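Local coordinates for vestitone reductase (Medicago sativa, PDB 2P4H), which catalyses the stereospecific, NADPH-dependent reduction of (3R)-vestitone to an isoflavan-4-ol, the penultimate step in making the alfalfa phytoalexin medicarpin, at residues Ser20-Glu23 against Ser27-Thr30; Val254-Met259 against Lys279-Ala284; Ala110-Lys115 against Glu176-Asp181. One frame throughout, in Å; residues are numbered along the deposited sequence.

Interaction 1 of 3, residues Ser20-Glu23 against Ser27-Thr30; sequences SLLE and SVNT
Leu21 and Leu22, in the last turn of helix 12-23, both close on one methyl group of Val28, the second residue of strand 27-31. The tight part lies at Leu21, whose CB comes to 3.7 Å from CG2 of Val28, with the branch tip CD1 of Leu21 at 3.9 Å from the same Val28 CG2. Leu22 adds a looser touch from its CD2, 4.1 Å from CG2 of Val28. Each leucine crosses the valine at about a right angle, with the CG2 methyl at the point of crossing. With CG1 of Val28 opposite the backbone nitrogen (chi1 -179°), CG2 lies beside that nitrogen and meets the helix. A beta-branched valine suits the strand. Leu21 meets it with the root of its side chain as well as a branch, whereas Leu22 needs its length, since only its end comes near. Leu21 also packs on Val4 and Val6 of strand 3-7, so this side of the contact is largely aliphatic.

Away from this packing the segments are polar. At the start of the strand Ser27, although its CA is only 6.2 Å from that of Leu22, points its CB away from the helix, and its hydroxyl bonds to Arg3 NE. On the helix, Glu23 faces solvent, where a charged residue belongs, and forms a salt bridge with Lys19 one turn earlier. This is the second half of a right-handed beta-alpha-beta crossover, strand 3-7, helix 12-23 and strand 27-31, whose first half holds the predicted NADP-binding glycine-rich loop of the Rossmann fold.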
loop_
_atom_site.group_PDB
_atom_site.type_symbol
_atom_site.label_atom_id
_atom_site.label_comp_id
_atom_site.label_asym_id
_atom_site.label_seq_id
_atom_site.Cartn_x
_atom_site.Cartn_y
_atom_site.Cartn_z
ATOM N N SER A 20 -4.770 11.204 7.117
ATOM C CA SER A 20 -6.176 10.945 6.839
ATOM C C SER A 20 -6.992 10.666 8.098
ATOM O O SER A 20 -8.090 11.198 8.269
ATOM C CB SER A 20 -6.294 9.761 5.877
ATOM O OG SER A 20 -7.641 9.360 5.706
ATOM N N LEU A 21 -6.462 9.823 8.975
ATOM C CA LEU A 21 -7.164 9.491 10.210
ATOM C C LEU A 21 -7.405 10.734 11.058
ATOM O O LEU A 21 -8.497 10.929 11.592
ATOM C CB LEU A 21 -6.362 8.462 11.010
ATOM C CG LEU A 21 -6.435 7.021 10.496
ATOM C CD1 LEU A 21 -5.364 6.174 11.169
ATOM C CD2 LEU A 21 -7.827 6.456 10.771
ATOM N N LEU A 22 -6.387 11.577 11.177
ATOM C CA LEU A 22 -6.516 12.790 11.969
ATOM C C LEU A 22 -7.546 13.734 11.355
ATOM O O LEU A 22 -8.327 14.361 12.074
ATOM C CB LEU A 22 -5.155 13.478 12.097
ATOM C CG LEU A 22 -4.110 12.731 12.937
ATOM C CD1 LEU A 22 -2.772 13.439 12.834
ATOM C CD2 LEU A 22 -4.563 12.657 14.391
ATOM N N GLU A 23 -7.561 13.828 10.030
ATOM C CA GLU A 23 -8.512 14.700 9.344
ATOM C C GLU A 23 -9.940 14.205 9.529
ATOM O O GLU A 23 -10.884 14.997 9.530
ATOM C CB GLU A 23 -8.212 14.757 7.844
ATOM C CG GLU A 23 -6.809 15.199 7.492
ATOM C CD GLU A 23 -6.560 15.190 5.996
ATOM O OE1 GLU A 23 -7.082 14.283 5.315
ATOM O OE2 GLU A 23 -5.833 16.079 5.509
ATOM N N SER A 27 -8.057 9.431 16.623
ATOM C CA SER A 27 -6.830 9.685 17.359
ATOM C C SER A 27 -5.909 8.589 16.822
ATOM O O SER A 27 -6.392 7.562 16.331
ATOM C CB SER A 27 -7.044 9.557 18.873
ATOM O OG SER A 27 -7.655 8.332 19.230
ATOM N N VAL A 28 -4.601 8.789 16.909
ATOM C CA VAL A 28 -3.670 7.815 16.350
ATOM C C VAL A 28 -2.465 7.435 17.199
ATOM O O VAL A 28 -1.802 8.293 17.778
ATOM C CB VAL A 28 -3.131 8.328 14.991
ATOM C CG1 VAL A 28 -2.171 7.318 14.382
ATOM C CG2 VAL A 28 -4.288 8.610 14.049
ATOM N N ASN A 29 -2.199 6.134 17.259
ATOM C CA ASN A 29 -1.033 5.592 17.950
ATOM C C ASN A 29 -0.198 5.085 16.785
ATOM O O ASN A 29 -0.743 4.507 15.845
ATOM C CB ASN A 29 -1.399 4.400 18.837
ATOM C CG ASN A 29 -2.012 4.806 20.162
ATOM O OD1 ASN A 29 -2.455 3.951 20.933
ATOM N ND2 ASN A 29 -2.033 6.103 20.441
ATOM N N THR A 30 1.110 5.294 16.821
ATOM C CA THR A 30 1.933 4.816 15.723
ATOM C C THR A 30 3.292 4.300 16.167
ATOM O O THR A 30 3.843 4.738 17.184
ATOM C CB THR A 30 2.133 5.925 14.647
ATOM O OG1 THR A 30 2.749 5.362 13.479
ATOM C CG2 THR A 30 3.022 7.043 15.181
#

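Interaction 2 of 3, residues Val254-Met259 against Lys279-Ala284; sequences VPIEEM and KEIKGA
OE1 of Glu257 is held in a salt bridge by NH2 of Arg285, just beyond the loop, and lies 3.8 Å from CG2 of Ile281 in van der Waals contact. The contact belongs to the smaller mixed sheet of this extended reductase fold, separate from the parallel Rossmann sheet, and lies where strand 252-255 passes into helix 256-266. A bend at chi2 (84°) folds the Glu257 chain back, and the Glu257 and Ile281 side chains run at a slant to each other. With its charge paired to arginine, the acid can probably tolerate this apolar neighbour more easily.

Ile256 makes the purely apolar part, its CG2 lying 4.3 Å from CG2 of Ile281, a loose touch between buried Ile256 and partly exposed Ile281. Both isoleucines also touch Thr220 of strand 219-226, which ties the contact to the mixed sheet. Pro255 holds the N-cap position, and its carbonyl O accepts the N-H of Met259 at 3.0 Å, starting the helix. Residues 279-284 have almost no regular structure. There Lys282 curls back along its own loop, and its NZ donates to O of Glu280 at 3.0 Å, tilted 15° from the carbonyl plane.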
loop_
_atom_site.group_PDB
_atom_site.type_symbol
_atom_site.label_atom_id
_atom_site.label_comp_id
_atom_site.label_asym_id
_atom_site.label_seq_id
_atom_site.Cartn_x
_atom_site.Cartn_y
_atom_site.Cartn_z
ATOM N N VAL A 254 -3.381 0.934 -16.367
ATOM C CA VAL A 254 -2.882 1.932 -17.300
ATOM C C VAL A 254 -1.724 1.575 -18.219
ATOM O O VAL A 254 -0.574 1.490 -17.780
ATOM C CB VAL A 254 -2.464 3.192 -16.498
ATOM C CG1 VAL A 254 -2.186 4.353 -17.435
ATOM C CG2 VAL A 254 -3.551 3.544 -15.480
ATOM N N PRO A 255 -2.010 1.367 -19.512
ATOM C CA PRO A 255 -0.933 1.039 -20.449
ATOM C C PRO A 255 -0.044 2.276 -20.556
ATOM O O PRO A 255 -0.533 3.404 -20.474
ATOM C CB PRO A 255 -1.677 0.764 -21.753
ATOM C CG PRO A 255 -3.008 0.248 -21.287
ATOM C CD PRO A 255 -3.332 1.181 -20.140
ATOM N N ILE A 256 1.253 2.078 -20.748
ATOM C CA ILE A 256 2.160 3.213 -20.840
ATOM C C ILE A 256 1.805 4.133 -22.020
ATOM O O ILE A 256 2.075 5.335 -21.981
ATOM C CB ILE A 256 3.635 2.720 -20.922
ATOM C CG1 ILE A 256 4.591 3.878 -20.640
ATOM C CG2 ILE A 256 3.909 2.078 -22.269
ATOM C CD1 ILE A 256 6.009 3.423 -20.334
ATOM N N GLU A 257 1.184 3.572 -23.055
ATOM C CA GLU A 257 0.779 4.361 -24.217
ATOM C C GLU A 257 -0.340 5.332 -23.838
ATOM O O GLU A 257 -0.359 6.481 -24.287
ATOM C CB GLU A 257 0.307 3.444 -25.351
ATOM C CG GLU A 257 1.388 2.523 -25.921
ATOM C CD GLU A 257 1.578 1.233 -25.132
ATOM O OE1 GLU A 257 2.429 0.415 -25.543
ATOM O OE2 GLU A 257 0.887 1.022 -24.111
ATOM N N GLU A 258 -1.282 4.871 -23.020
ATOM C CA GLU A 258 -2.376 5.735 -22.588
ATOM C C GLU A 258 -1.821 6.756 -21.603
ATOM O O GLU A 258 -2.276 7.900 -21.546
ATOM C CB GLU A 258 -3.493 4.897 -21.957
ATOM C CG GLU A 258 -4.140 3.953 -22.963
ATOM C CD GLU A 258 -5.312 3.176 -22.397
ATOM O OE1 GLU A 258 -5.805 2.267 -23.100
ATOM O OE2 GLU A 258 -5.746 3.472 -21.266
ATOM N N MET A 259 -0.824 6.335 -20.835
ATOM C CA MET A 259 -0.158 7.207 -19.880
ATOM C C MET A 259 0.458 8.377 -20.667
ATOM O O MET A 259 0.323 9.543 -20.290
ATOM C CB MET A 259 0.926 6.397 -19.167
ATOM C CG MET A 259 1.744 7.133 -18.137
ATOM S SD MET A 259 3.011 6.016 -17.476
ATOM C CE MET A 259 2.274 5.494 -15.937
ATOM N N LYS A 279 6.226 2.753 -29.641
ATOM C CA LYS A 279 5.848 1.597 -30.449
ATOM C C LYS A 279 6.785 0.416 -30.239
ATOM O O LYS A 279 8.003 0.571 -30.232
ATOM C CB LYS A 279 5.816 1.969 -31.933
ATOM C CG LYS A 279 4.524 2.642 -32.366
ATOM C CD LYS A 279 4.539 2.977 -33.848
ATOM C CE LYS A 279 3.166 3.435 -34.319
ATOM N NZ LYS A 279 2.649 4.555 -33.494
ATOM N N GLU A 280 6.203 -0.767 -30.069
ATOM C CA GLU A 280 6.974 -1.987 -29.855
ATOM C C GLU A 280 7.821 -1.922 -28.589
ATOM O O GLU A 280 8.777 -2.682 -28.437
ATOM C CB GLU A 280 7.881 -2.267 -31.058
ATOM C CG GLU A 280 7.143 -2.520 -32.360
ATOM C CD GLU A 280 8.082 -2.882 -33.495
ATOM O OE1 GLU A 280 8.800 -3.896 -33.372
ATOM O OE2 GLU A 280 8.103 -2.153 -34.510
ATOM N N ILE A 281 7.473 -1.013 -27.682
ATOM C CA ILE A 281 8.210 -0.873 -26.431
ATOM C C ILE A 281 8.137 -2.190 -25.666
ATOM O O ILE A 281 7.062 -2.773 -25.517
ATOM C CB ILE A 281 7.624 0.265 -25.551
ATOM C CG1 ILE A 281 8.498 0.478 -24.313
ATOM C CG2 ILE A 281 6.191 -0.063 -25.148
ATOM C CD1 ILE A 281 9.864 1.059 -24.617
ATOM N N LYS A 282 9.284 -2.662 -25.192
ATOM C CA LYS A 282 9.341 -3.914 -24.448
ATOM C C LYS A 282 9.240 -3.654 -22.954
ATOM O O LYS A 282 9.808 -2.689 -22.440
ATOM C CB LYS A 282 10.646 -4.652 -24.757
ATOM C CG LYS A 282 10.812 -5.042 -26.218
ATOM C CD LYS A 282 9.722 -6.006 -26.663
ATOM C CE LYS A 282 9.945 -6.469 -28.095
ATOM N NZ LYS A 282 9.963 -5.331 -29.053
ATOM N N GLY A 283 8.506 -4.515 -22.257
ATOM C CA GLY A 283 8.355 -4.348 -20.827
ATOM C C GLY A 283 7.343 -5.291 -20.214
ATOM O O GLY A 283 6.776 -6.148 -20.895
ATOM N N ALA A 284 7.118 -5.123 -18.917
ATOM C CA ALA A 284 6.180 -5.955 -18.182
ATOM C C ALA A 284 4.778 -5.353 -18.194
ATOM O O ALA A 284 4.567 -4.240 -17.717
ATOM C CB ALA A 284 6.661 -6.124 -16.746
#

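Interaction 3 of 3, residues Ala110-Lys115 against Glu176-Asp181; sequences ACVNSK and EQNGID
Residues Cys111 to Ser114 make a type II beta turn, closed by a bond from Ser114 N to Cys111 O (2.9 Å), and its second residue, Val112, faces Asn178, where the other segment leaves its helix, with the two CA atoms 6.9 Å apart. Asn113, third in the turn, takes the positive phi (69°) that this turn type demands and that asparagine bears better than most residues. Gly179 likewise has a positive phi, which suits a residue without a side chain.

CG2 of Val112 lies 4.0 Å from CD1 of Ile180, and the two side chains cross at about a right angle. Ile180 reaches with CG1 opposite its carbonyl carbon (chi1 -59°), while its other branch, CG2, lies 4.3 Å from SG of Cys111. Here two crossovers of the Rossmann fold meet: helices 95-111 and 158-177 end, and the backbone then leads on to the adjacent parallel strands 119-125 and 182-187. Phe174 of helix 158-177 packs against both Val112 and Ile180.

Outside this apolar patch, CB of Asn178 touches CG2 of Val112 and its ND2 binds the carbonyl O of Phe174. One water links the backbones, accepting from Asn113 N at 3.1 Å and donating to Asn178 O at 3.0 Å.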
loop_
_atom_site.group_PDB
_atom_site.type_symbol
_atom_site.label_atom_id
_atom_site.label_comp_id
_atom_site.label_asym_id
_atom_site.label_seq_id
_atom_site.Cartn_x
_atom_site.Cartn_y
_atom_site.Cartn_z
ATOM N N ALA A 110 -0.439 -9.711 19.102
ATOM C CA ALA A 110 -0.724 -8.827 20.229
ATOM C C ALA A 110 -2.215 -8.511 20.309
ATOM O O ALA A 110 -2.748 -8.244 21.388
ATOM C CB ALA A 110 0.072 -7.534 20.091
ATOM N N CYS A 111 -2.879 -8.553 19.156
ATOM C CA CYS A 111 -4.304 -8.251 19.042
ATOM C C CYS A 111 -5.220 -9.355 19.565
ATOM O O CYS A 111 -6.405 -9.122 19.797
ATOM C CB CYS A 111 -4.644 -7.952 17.573
ATOM S SG CYS A 111 -6.272 -7.216 17.273
ATOM N N VAL A 112 -4.679 -10.555 19.749
ATOM C CA VAL A 112 -5.488 -11.665 20.239
ATOM C C VAL A 112 -6.166 -11.292 21.555
ATOM O O VAL A 112 -5.514 -10.824 22.489
ATOM C CB VAL A 112 -4.629 -12.935 20.450
ATOM C CG1 VAL A 112 -5.466 -14.034 21.094
ATOM C CG2 VAL A 112 -4.081 -13.413 19.113
ATOM N N ASN A 113 -7.479 -11.487 21.609
ATOM C CA ASN A 113 -8.263 -11.183 22.802
ATOM C C ASN A 113 -8.386 -9.696 23.133
ATOM O O ASN A 113 -8.713 -9.334 24.265
ATOM C CB ASN A 113 -7.693 -11.935 24.009
ATOM C CG ASN A 113 -7.942 -13.430 23.935
ATOM O OD1 ASN A 113 -7.344 -14.205 24.679
ATOM N ND2 ASN A 113 -8.835 -13.841 23.042
ATOM N N SER A 114 -8.122 -8.829 22.157
ATOM C CA SER A 114 -8.256 -7.396 22.388
ATOM C C SER A 114 -9.711 -7.121 22.729
ATOM O O SER A 114 -10.614 -7.685 22.114
ATOM C CB SER A 114 -7.885 -6.597 21.137
ATOM O OG SER A 114 -8.281 -5.240 21.283
ATOM N N LYS A 115 -9.935 -6.250 23.703
ATOM C CA LYS A 115 -11.290 -5.917 24.120
ATOM C C LYS A 115 -11.899 -4.801 23.279
ATOM O O LYS A 115 -13.084 -4.502 23.418
ATOM C CB LYS A 115 -11.297 -5.473 25.584
ATOM C CG LYS A 115 -10.733 -6.484 26.564
ATOM C CD LYS A 115 -10.701 -5.903 27.972
ATOM C CE LYS A 115 -10.147 -6.898 28.976
ATOM N NZ LYS A 115 -10.087 -6.319 30.347
ATOM N N GLU A 176 -7.842 -16.253 10.985
ATOM C CA GLU A 176 -8.903 -17.252 10.960
ATOM C C GLU A 176 -8.836 -18.197 12.156
ATOM O O GLU A 176 -9.862 -18.529 12.748
ATOM C CB GLU A 176 -8.828 -18.064 9.665
ATOM C CG GLU A 176 -9.917 -19.111 9.520
ATOM C CD GLU A 176 -9.864 -19.814 8.178
ATOM O OE1 GLU A 176 -9.939 -19.119 7.143
ATOM O OE2 GLU A 176 -9.749 -21.057 8.159
ATOM N N GLN A 177 -7.627 -18.624 12.512
ATOM C CA GLN A 177 -7.443 -19.544 13.631
ATOM C C GLN A 177 -7.622 -18.902 15.002
ATOM O O GLN A 177 -7.855 -19.601 15.990
ATOM C CB GLN A 177 -6.053 -20.184 13.571
ATOM C CG GLN A 177 -5.817 -21.074 12.366
ATOM C CD GLN A 177 -4.496 -21.813 12.451
ATOM O OE1 GLN A 177 -4.261 -22.583 13.383
ATOM N NE2 GLN A 177 -3.624 -21.582 11.478
ATOM N N ASN A 178 -7.524 -17.580 15.068
ATOM C CA ASN A 178 -7.643 -16.882 16.342
ATOM C C ASN A 178 -8.817 -15.916 16.458
ATOM O O ASN A 178 -8.839 -15.055 17.339
ATOM C CB ASN A 178 -6.328 -16.161 16.635
ATOM C CG ASN A 178 -5.186 -17.130 16.869
ATOM O OD1 ASN A 178 -5.007 -17.637 17.976
ATOM N ND2 ASN A 178 -4.423 -17.413 15.819
ATOM N N GLY A 179 -9.787 -16.065 15.564
ATOM C CA GLY A 179 -10.971 -15.223 15.589
ATOM C C GLY A 179 -10.768 -13.722 15.516
ATOM O O GLY A 179 -11.479 -12.968 16.179
ATOM N N ILE A 180 -9.804 -13.274 14.720
ATOM C CA ILE A 180 -9.561 -11.843 14.571
ATOM C C ILE A 180 -10.159 -11.415 13.235
ATOM O O ILE A 180 -9.960 -12.090 12.225
ATOM C CB ILE A 180 -8.049 -11.517 14.576
ATOM C CG1 ILE A 180 -7.418 -12.005 15.886
ATOM C CG2 ILE A 180 -7.839 -10.015 14.427
ATOM C CD1 ILE A 180 -5.921 -11.800 15.959
ATOM N N ASP A 181 -10.903 -10.313 13.231
ATOM C CA ASP A 181 -11.520 -9.827 11.997
ATOM C C ASP A 181 -10.459 -9.148 11.141
ATOM O O ASP A 181 -10.220 -7.941 11.258
ATOM C CB ASP A 181 -12.643 -8.835 12.302
ATOM C CG ASP A 181 -13.559 -8.617 11.112
ATOM O OD1 ASP A 181 -13.111 -8.829 9.966
ATOM O OD2 ASP A 181 -14.728 -8.227 11.322
HETATM O O HOH W 1 -9.033 -12.774 19.223
#

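Overall arrangement
Along the chain, interaction 1 comes first, then interaction 3, then interaction 2. Interactions 1 and 3 belong to the seven-stranded parallel sheet: one joins helix 12-23 to strand 27-31, the other joins the exits of helices 95-111 and 158-177, and their centres are about 22 Å apart. Interaction 2 lies in the second, mixed sheet, on the opposite side of the chain's centre from both, its centre about 38 Å from that of interaction 1 and about 44 Å from that of interaction 3. Interactions 1 and 3 thus pack elements of the Rossmann domain, interaction 1 near the predicted NADP-binding glycines and interaction 3 away from them; interaction 2 joins parts of the smaller region, which in related extended reductases usually shapes the substrate site.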